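Local structure of exoglucanase A (Cellulomonas fimi, 7CBD) at residues W53-R56 / I57-T61; T219-G222 / F223-I226; G285-S288 / S289-M292. The protein is the family 6 catalytic domain of a cellobiohydrolase that hydrolyses 1,4-beta-glucosidic linkages of cellulose with inversion, releasing cellobiose from non-reducing ends. One frame throughout, in Å; residues are numbered along the deposited sequence.

Contact 1: residues W53-R56 / I57-T61; sequences WMDR and ISAIT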
ATOM      1  N   TRP A  53      -8.718   5.797  -3.257  1.00  5.77           N
ATOM      2  CA  TRP A  53      -8.994   4.414  -3.639  1.00  6.32           C
ATOM      3  C   TRP A  53     -10.341   4.331  -4.346  1.00  6.20           C
ATOM      4  O   TRP A  53     -11.373   4.688  -3.769  1.00  7.71           O
ATOM      5  CB  TRP A  53      -9.031   3.509  -2.408  1.00  6.51           C
ATOM      6  CG  TRP A  53      -7.689   3.262  -1.796  1.00  6.07           C
ATOM      7  CD1 TRP A  53      -6.848   4.194  -1.239  1.00  6.43           C
ATOM      8  CD2 TRP A  53      -7.024   1.996  -1.678  1.00  5.60           C
ATOM      9  NE1 TRP A  53      -5.705   3.577  -0.776  1.00  6.61           N
ATOM     10  CE2 TRP A  53      -5.788   2.233  -1.036  1.00  5.95           C
ATOM     11  CE3 TRP A  53      -7.351   0.689  -2.048  1.00  6.46           C
ATOM     12  CZ2 TRP A  53      -4.880   1.209  -0.771  1.00  5.79           C
ATOM     13  CZ3 TRP A  53      -6.447  -0.323  -1.775  1.00  6.87           C
ATOM     14  CH2 TRP A  53      -5.231  -0.060  -1.142  1.00  6.79           C
ATOM     15  N   MET A  54     -10.336   3.824  -5.580  1.00  5.25           N
ATOM     16  CA  MET A  54     -11.578   3.422  -6.236  1.00  5.86           C
ATOM     17  C   MET A  54     -11.817   1.950  -5.898  1.00  6.39           C
ATOM     18  O   MET A  54     -11.597   1.041  -6.696  1.00  7.89           O
ATOM     19  CB  MET A  54     -11.499   3.680  -7.737  1.00  7.02           C
ATOM     20  CG  MET A  54     -11.471   5.172  -8.088  1.00  7.24           C
ATOM     21  SD  MET A  54     -13.021   6.035  -7.724  1.00  7.32           S
ATOM     22  CE  MET A  54     -12.543   7.144  -6.400  1.00  8.39           C
ATOM     23  N   ASP A  55     -12.236   1.717  -4.650  1.00  6.79           N
ATOM     24  CA  ASP A  55     -12.328   0.356  -4.125  1.00  8.09           C
ATOM     25  C   ASP A  55     -13.655  -0.325  -4.425  1.00  8.53           C
ATOM     26  O   ASP A  55     -13.866  -1.462  -3.990  1.00  9.18           O
ATOM     27  CB  ASP A  55     -12.001   0.295  -2.622  1.00 10.78           C
ATOM     28  CG  ASP A  55     -12.896   1.182  -1.772  1.00 13.64           C
ATOM     29  OD1 ASP A  55     -13.682   1.971  -2.326  1.00 14.21           O
ATOM     30  OD2 ASP A  55     -12.811   1.086  -0.526  1.00 17.23           O
ATOM     31  N   ARG A  56     -14.541   0.337  -5.161  1.00  8.22           N
ATOM     32  CA  ARG A  56     -15.794  -0.236  -5.624  1.00  8.77           C
ATOM     33  C   ARG A  56     -16.339   0.705  -6.684  1.00  8.14           C
ATOM     34  O   ARG A  56     -15.951   1.877  -6.752  1.00  7.80           O
ATOM     35  CB  ARG A  56     -16.804  -0.416  -4.483  1.00 10.95           C
ATOM     36  CG  ARG A  56     -16.892   0.764  -3.550  1.00 14.64           C
ATOM     37  CD  ARG A  56     -17.896   0.511  -2.426  1.00 20.00           C
ATOM     38  NE  ARG A  56     -17.704   1.388  -1.275  1.00 26.60           N
ATOM     39  CZ  ARG A  56     -18.627   1.633  -0.347  1.00 30.94           C
ATOM     40  NH1 ARG A  56     -18.343   2.439   0.666  1.00 32.65           N
ATOM     41  NH2 ARG A  56     -19.831   1.077  -0.430  1.00 32.73           N
ATOM     42  N   ILE A  57     -17.260   0.187  -7.497  1.00  7.34           N
ATOM     43  CA  ILE A  57     -17.817   0.983  -8.589  1.00  7.91           C
ATOM     44  C   ILE A  57     -18.479   2.254  -8.062  1.00  7.86           C
ATOM     45  O   ILE A  57     -18.346   3.330  -8.658  1.00  8.11           O
ATOM     46  CB  ILE A  57     -18.775   0.126  -9.435  1.00  8.11           C
ATOM     47  CG1 ILE A  57     -17.966  -0.800 -10.341  1.00  8.14           C
ATOM     48  CG2 ILE A  57     -19.743   1.010 -10.232  1.00  8.94           C
ATOM     49  CD1 ILE A  57     -18.749  -2.014 -10.822  1.00  8.54           C
ATOM     50  N   SER A  58     -19.161   2.166  -6.918  1.00  7.98           N
ATOM     51  CA  SER A  58     -19.868   3.329  -6.393  1.00  8.80           C
ATOM     52  C   SER A  58     -18.928   4.455  -5.993  1.00  8.37           C
ATOM     53  O   SER A  58     -19.373   5.601  -5.892  1.00  9.29           O
ATOM     54  CB  SER A  58     -20.752   2.940  -5.210  1.00  9.78           C
ATOM     55  OG  SER A  58     -19.979   2.630  -4.069  1.00 11.56           O
ATOM     56  N   ALA A  59     -17.643   4.166  -5.770  1.00  7.75           N
ATOM     57  CA  ALA A  59     -16.696   5.221  -5.440  1.00  8.46           C
ATOM     58  C   ALA A  59     -16.438   6.158  -6.610  1.00  8.17           C
ATOM     59  O   ALA A  59     -15.934   7.270  -6.401  1.00  7.89           O
ATOM     60  CB  ALA A  59     -15.375   4.616  -4.964  1.00  8.90           C
ATOM     61  N   ILE A  60     -16.756   5.741  -7.836  1.00  7.47           N
ATOM     62  CA  ILE A  60     -16.481   6.589  -8.993  1.00  7.44           C
ATOM     63  C   ILE A  60     -17.350   7.840  -8.955  1.00  8.48           C
ATOM     64  O   ILE A  60     -16.856   8.961  -9.095  1.00  8.51           O
ATOM     65  CB  ILE A  60     -16.622   5.805 -10.310  1.00  7.94           C
ATOM     66  CG1 ILE A  60     -15.638   4.633 -10.333  1.00  7.87           C
ATOM     67  CG2 ILE A  60     -16.384   6.734 -11.510  1.00  9.58           C
ATOM     68  CD1 ILE A  60     -15.948   3.588 -11.405  1.00  7.86           C
ATOM     69  N   THR A  61     -18.652   7.671  -8.737  1.00  8.98           N
ATOM     70  CA  THR A  61     -19.550   8.814  -8.622  1.00 10.90           C
ATOM     71  C   THR A  61     -19.642   9.360  -7.200  1.00 11.41           C
ATOM     72  O   THR A  61     -19.889  10.559  -7.024  1.00 13.70           O
ATOM     73  CB  THR A  61     -20.939   8.439  -9.143  1.00 13.38           C
ATOM     74  OG1 THR A  61     -21.390   7.261  -8.472  1.00 17.48           O
ATOM     75  CG2 THR A  61     -20.869   8.145 -10.617  1.00 14.41           C
TER

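Contact 2: residues T219-G222 / F223-I226; sequences TTAG and FASI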
ATOM      1  N   THR A 219      -0.133  -6.715 -23.254  1.00  6.57           N
ATOM      2  CA  THR A 219      -0.755  -5.421 -23.495  1.00  6.37           C
ATOM      3  C   THR A 219      -0.434  -4.934 -24.909  1.00  6.62           C
ATOM      4  O   THR A 219       0.494  -5.414 -25.565  1.00  7.73           O
ATOM      5  CB  THR A 219      -0.289  -4.387 -22.461  1.00  6.56           C
ATOM      6  OG1 THR A 219       1.093  -4.075 -22.682  1.00  6.48           O
ATOM      7  CG2 THR A 219      -0.491  -4.893 -21.030  1.00  8.10           C
ATOM      8  N   THR A 220      -1.208  -3.959 -25.391  0.55  6.99           N
ATOM      9  CA  THR A 220      -0.939  -3.473 -26.744  0.55  8.06           C
ATOM     10  C   THR A 220       0.384  -2.715 -26.829  0.55  8.66           C
ATOM     11  O   THR A 220       1.051  -2.758 -27.868  0.55  8.63           O
ATOM     12  CB  THR A 220      -2.090  -2.619 -27.280  0.55  8.83           C
ATOM     13  OG1 THR A 220      -2.279  -1.487 -26.430  0.55  8.59           O
ATOM     14  CG2 THR A 220      -3.377  -3.421 -27.350  0.55  8.31           C
ATOM     15  N   ALA A 221       0.782  -2.017 -25.767  1.00  7.54           N
ATOM     16  CA  ALA A 221       2.036  -1.273 -25.800  1.00  7.84           C
ATOM     17  C   ALA A 221       3.224  -2.057 -25.248  1.00  7.78           C
ATOM     18  O   ALA A 221       4.344  -1.532 -25.222  1.00  9.68           O
ATOM     19  CB  ALA A 221       1.886   0.063 -25.070  1.00  8.37           C
ATOM     20  N   GLY A 222       3.015  -3.290 -24.798  1.00  7.20           N
ATOM     21  CA  GLY A 222       4.129  -4.073 -24.290  1.00  7.47           C
ATOM     22  C   GLY A 222       4.674  -3.497 -22.998  1.00  7.04           C
ATOM     23  O   GLY A 222       3.930  -3.032 -22.126  1.00  7.73           O
ATOM     24  N   PHE A 223       6.001  -3.511 -22.876  1.00  7.68           N
ATOM     25  CA  PHE A 223       6.624  -3.082 -21.629  1.00  8.20           C
ATOM     26  C   PHE A 223       6.331  -1.622 -21.309  1.00  9.19           C
ATOM     27  O   PHE A 223       6.289  -1.247 -20.134  1.00 10.41           O
ATOM     28  CB  PHE A 223       8.120  -3.388 -21.650  1.00  8.78           C
ATOM     29  CG  PHE A 223       8.421  -4.856 -21.514  1.00  9.09           C
ATOM     30  CD1 PHE A 223       8.341  -5.477 -20.278  1.00  9.80           C
ATOM     31  CD2 PHE A 223       8.729  -5.626 -22.627  1.00  9.91           C
ATOM     32  CE1 PHE A 223       8.583  -6.839 -20.149  1.00 10.19           C
ATOM     33  CE2 PHE A 223       8.974  -6.986 -22.507  1.00 11.07           C
ATOM     34  CZ  PHE A 223       8.904  -7.592 -21.266  1.00 11.41           C
ATOM     35  N   ALA A 224       6.077  -0.793 -22.322  1.00  8.81           N
ATOM     36  CA  ALA A 224       5.765   0.612 -22.066  1.00  8.90           C
ATOM     37  C   ALA A 224       4.483   0.805 -21.262  1.00  7.41           C
ATOM     38  O   ALA A 224       4.264   1.894 -20.715  1.00  8.29           O
ATOM     39  CB  ALA A 224       5.659   1.372 -23.387  1.00 10.82           C
ATOM     40  N   SER A 225       3.625  -0.214 -21.189  0.80  6.63           N
ATOM     41  CA  SER A 225       2.365  -0.082 -20.459  0.80  6.42           C
ATOM     42  C   SER A 225       2.563   0.105 -18.967  0.80  6.97           C
ATOM     43  O   SER A 225       1.663   0.629 -18.299  0.80  7.77           O
ATOM     44  CB  SER A 225       1.505  -1.323 -20.672  0.80  6.38           C
ATOM     45  OG  SER A 225       1.172  -1.474 -22.036  0.80  6.08           O
ATOM     46  N   ILE A 226       3.694  -0.340 -18.430  1.00  6.29           N
ATOM     47  CA  ILE A 226       3.952  -0.329 -16.997  1.00  5.84           C
ATOM     48  C   ILE A 226       5.113   0.616 -16.728  1.00  5.24           C
ATOM     49  O   ILE A 226       6.247   0.357 -17.146  1.00  6.70           O
ATOM     50  CB  ILE A 226       4.258  -1.744 -16.481  1.00  6.58           C
ATOM     51  CG1 ILE A 226       3.054  -2.664 -16.702  1.00  7.75           C
ATOM     52  CG2 ILE A 226       4.644  -1.707 -15.016  1.00  7.36           C
ATOM     53  CD1 ILE A 226       3.356  -4.137 -16.499  1.00  8.76           C
TER
HETATM   54  O   HOH W   1      -1.030  -1.046 -23.607  1.00  7.63           O
HETATM   55  O   HOH W   2       7.587  -0.819 -24.890  1.00 19.22           O

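Contact 3: residues G285-S288 / S289-M292; sequences GFPS and SIGM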
ATOM      1  N   GLY A 285      12.696  -8.853 -18.628  1.00  8.22           N
ATOM      2  CA  GLY A 285      12.381  -8.164 -19.864  1.00  8.37           C
ATOM      3  C   GLY A 285      12.044  -6.693 -19.718  1.00  7.77           C
ATOM      4  O   GLY A 285      11.972  -5.985 -20.723  1.00  8.15           O
ATOM      5  N   PHE A 286      11.833  -6.213 -18.494  1.00  7.37           N
ATOM      6  CA  PHE A 286      11.500  -4.811 -18.302  1.00  6.93           C
ATOM      7  C   PHE A 286      12.729  -3.938 -18.534  1.00  7.21           C
ATOM      8  O   PHE A 286      13.855  -4.356 -18.260  1.00  7.66           O
ATOM      9  CB  PHE A 286      10.961  -4.589 -16.887  1.00  7.01           C
ATOM     10  CG  PHE A 286       9.555  -5.079 -16.713  1.00  6.47           C
ATOM     11  CD1 PHE A 286       8.481  -4.253 -17.018  1.00  7.05           C
ATOM     12  CD2 PHE A 286       9.303  -6.386 -16.308  1.00  6.59           C
ATOM     13  CE1 PHE A 286       7.179  -4.710 -16.897  1.00  7.98           C
ATOM     14  CE2 PHE A 286       8.002  -6.847 -16.186  1.00  7.14           C
ATOM     15  CZ  PHE A 286       6.938  -6.002 -16.479  1.00  7.53           C
ATOM     16  N   PRO A 287      12.540  -2.719 -19.037  1.00  6.93           N
ATOM     17  CA  PRO A 287      13.681  -1.815 -19.203  1.00  7.19           C
ATOM     18  C   PRO A 287      14.202  -1.366 -17.847  1.00  7.33           C
ATOM     19  O   PRO A 287      13.457  -1.260 -16.870  1.00  8.43           O
ATOM     20  CB  PRO A 287      13.093  -0.640 -19.989  1.00  7.73           C
ATOM     21  CG  PRO A 287      11.636  -0.621 -19.596  1.00  8.02           C
ATOM     22  CD  PRO A 287      11.264  -2.082 -19.410  1.00  7.42           C
ATOM     23  N   SER A 288      15.508  -1.097 -17.792  1.00  8.25           N
ATOM     24  CA  SER A 288      16.126  -0.700 -16.530  1.00 10.18           C
ATOM     25  C   SER A 288      15.539   0.590 -15.971  1.00  8.40           C
ATOM     26  O   SER A 288      15.691   0.859 -14.772  1.00  9.33           O
ATOM     27  CB  SER A 288      17.643  -0.586 -16.693  1.00 13.59           C
ATOM     28  OG  SER A 288      17.979   0.444 -17.603  1.00 16.54           O
ATOM     29  N   SER A 289      14.872   1.388 -16.807  0.89  7.93           N
ATOM     30  CA  SER A 289      14.284   2.660 -16.404  0.89  7.16           C
ATOM     31  C   SER A 289      13.070   2.509 -15.492  0.89  7.15           C
ATOM     32  O   SER A 289      12.609   3.515 -14.948  0.89  7.28           O
ATOM     33  CB  SER A 289      13.874   3.440 -17.656  0.89  7.74           C
ATOM     34  OG  SER A 289      13.096   2.627 -18.522  0.89  8.36           O
ATOM     35  N   ILE A 290      12.526   1.302 -15.320  1.00  6.31           N
ATOM     36  CA  ILE A 290      11.400   1.152 -14.400  1.00  6.07           C
ATOM     37  C   ILE A 290      11.791   1.683 -13.025  1.00  6.66           C
ATOM     38  O   ILE A 290      12.928   1.510 -12.567  1.00  7.39           O
ATOM     39  CB  ILE A 290      10.890  -0.299 -14.317  1.00  6.22           C
ATOM     40  CG1 ILE A 290      12.018  -1.260 -13.906  1.00  6.89           C
ATOM     41  CG2 ILE A 290      10.213  -0.706 -15.635  1.00  8.35           C
ATOM     42  CD1 ILE A 290      11.555  -2.640 -13.442  1.00  7.60           C
ATOM     43  N   GLY A 291      10.844   2.350 -12.369  1.00  6.12           N
ATOM     44  CA  GLY A 291      11.056   2.885 -11.039  1.00  6.56           C
ATOM     45  C   GLY A 291      10.162   2.215 -10.018  1.00  6.12           C
ATOM     46  O   GLY A 291       9.152   1.592 -10.367  1.00  7.22           O
ATOM     47  N   MET A 292      10.519   2.352  -8.747  1.00  5.74           N
ATOM     48  CA  MET A 292       9.849   1.658  -7.660  1.00  6.12           C
ATOM     49  C   MET A 292       9.275   2.670  -6.681  1.00  5.23           C
ATOM     50  O   MET A 292       9.841   3.745  -6.469  1.00  5.67           O
ATOM     51  CB  MET A 292      10.826   0.734  -6.904  1.00  6.59           C
ATOM     52  CG  MET A 292      11.696  -0.128  -7.824  1.00  8.14           C
ATOM     53  SD  MET A 292      10.812  -1.275  -8.901  1.00  8.24           S
ATOM     54  CE  MET A 292      10.444  -2.545  -7.705  1.00 11.12           C
TER

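Contact 1: residues W53-R56 / I57-T61
Arg56 and Ala59 are joined through the backbone where the chain turns off its strand: Ala59 N gives its hydrogen to Arg56 O at 3.0 Å, with a bent N-H...O angle of 145°. Together with the bond from Ile60 N to Ile57 O, this starts the short, weakly bonded helix 58-61. Ala59 CB points back toward 53-56 and rests 3.3 Å from that same Arg56 O.

Met54 covers the alanine from the strand end. Its CG sits beside the backbone N (chi1 -68°), and bends at the next two torsions curl the thioether over the helix start. Met54 SD comes 3.9 Å from Ala59 CB and 4.0 Å from Ile60 CG1. Met54 CE lies 3.4 Å from Ala59 O. Ile128 of helix 114-132 touches both Met54 and Ile60, so this apolar patch continues into the neighbouring helix.

Arg56 leaves in another direction. With CG wedged between the backbone N and the carbonyl carbon (chi1 44°), its extended chain runs past Ser58, Arg56 CD passing 3.4 Å from Ser58 OG. The polar groups look farther out: Arg56 NH1 makes a salt bridge with Asp65, and Ser58 OG is hydrogen-bonded to Asn63.

Trp53, just upstream, bonds to Ile364 O through NE1, and its side chain is about 8 Å from those of Asp149 and Asp371, the predicted proton donor and nucleophile. The arrangement is a strand-to-helix turn at the C-terminal end of a parallel strand, the end that carries the active site in the distorted beta/alpha barrel of family 6 glycosidases.

Contact 2: residues T219-G222 / F223-I226
Gly222 and Ser225 fix the backbone of this turn: Ser225 N donates to Gly222 O at 3.0 Å, nearly straight at 163°, a bond of the short 3-10 turn here, and Gly222 has positive phi (68°), a conformation that by itself favours glycine. A water bridges Ala224 N and Ala221 O, accepting from Ala224 N at 3.0 Å and giving a weak bond to Ala221 O.

The side-chain contact is between two hydroxyls. In the conformer given, one of two deposited for Ser225, Thr219 OG1 and Ser225 OG lie 2.7 Å apart and are hydrogen-bonded. Ser225 OG stands beside its own backbone N (chi1 -62°), which turns it back across the turn to the threonine. In this conformer Ser225 OG also makes a weak bond to Gly222 O at 3.2 Å and bonds to a second water at 2.7 Å; that water accepts from Ala221 N at 3.0 Å. Ala221 CB packs 3.5 Å from Ser225 OG, covering the serine hydroxyl on one side.

Thr219 OG1 is hydrogen-bonded as well to Ala216 O in the last turn of helix 202-218, and Thr220 N reaches Asp179 of helix 161-182. Phe223 turns its ring the other way, onto Ala213 and Ala216. The loop carries the chain from helix 202-218 to strand 228-231. A valine in place of Thr219 would probably leave Ala216 O and Ser225 OG without their shared partner, and the serine hydroxyl with less to fix its rotation. The one Ser225 proton has both Thr219 OG1 and Gly222 O within reach, and the water bond's direction is open; the chemistry is that of a small hydroxyl and water network, in which the serine could probably shift between partners while the Ser225 N to Gly222 O bond keeps the turn closed.

Contact 3: residues G285-S288 / S289-M292
Ile290 folds back against Phe286 and Pro287, crossing each of these side chains at about a right angle. Its two branches divide the work. Ile290 CD1 reaches across to the root of the phenylalanine, 4.0 Å from Phe286 CB, while Ile290 CG2 is 4.2 Å from Pro287 CD and equally far from Phe286 CD1, meeting the aromatic ring obliquely. The other branch lies in the crowded position between the backbone N and the carbonyl carbon (chi1 57°), which brings Ile290 CG1 3.3 Å from Pro287 O.

The same carbonyl oxygen closes the backbone. Ile290 N donates to Pro287 O at 3.1 Å in an almost linear bond of 174°, the donor lying above the carbonyl plane. This is the type I beta turn Pro287-Ile290, and it follows directly on a Schellman motif at Gly285, the first residue after helix 270-283 to leave helical angles, with positive phi. Within a few residues the chain has left the helix, turned, and entered strand 291-295, one of the parallel strands of the barrel; Gly291 pairs there with Phe229 of strand 228-231.

Phe286 starts toward Ile290 at CB, but its ring leads away from the turn and into the interior. It makes edge-to-face pairs with Phe223 and Phe229 and also packs on Phe212, Ala213 and Ala216 of helix 202-218. Helix 270-283 is tied back to the turn twice, by Leu281, which touches both Phe286 and Ile290, and by His278 NE2, which is hydrogen-bonded to Ile290 O at the start of the strand. On the outer side, in one of its two deposited conformers, Ser289 puts OG 3.6 Å from Pro287 CB, lying alongside the pyrrolidine ring.

Overall arrangement
The three contacts follow one another along the chain, each a tight local turn; none encloses or crosses another. Contact 1 closes first, taking the chain from strand 52-54 into helix 58-61 on the active-site end of the barrel. Contact 2 comes after helix 202-218 and leads into strand 228-231; contact 3 comes after helix 270-283 and leads into strand 291-295, the next parallel strand. These two helix-to-strand loops are neighbours, with centres 12 Å apart, and they touch, for example through Ile226 CD1 and Phe286 CE1 at 3.9 Å. Contact 1 stands apart, its nearest atoms about 17 Å from contact 2 and 15 Å from contact 3, though it shares the central sheet with contact 3.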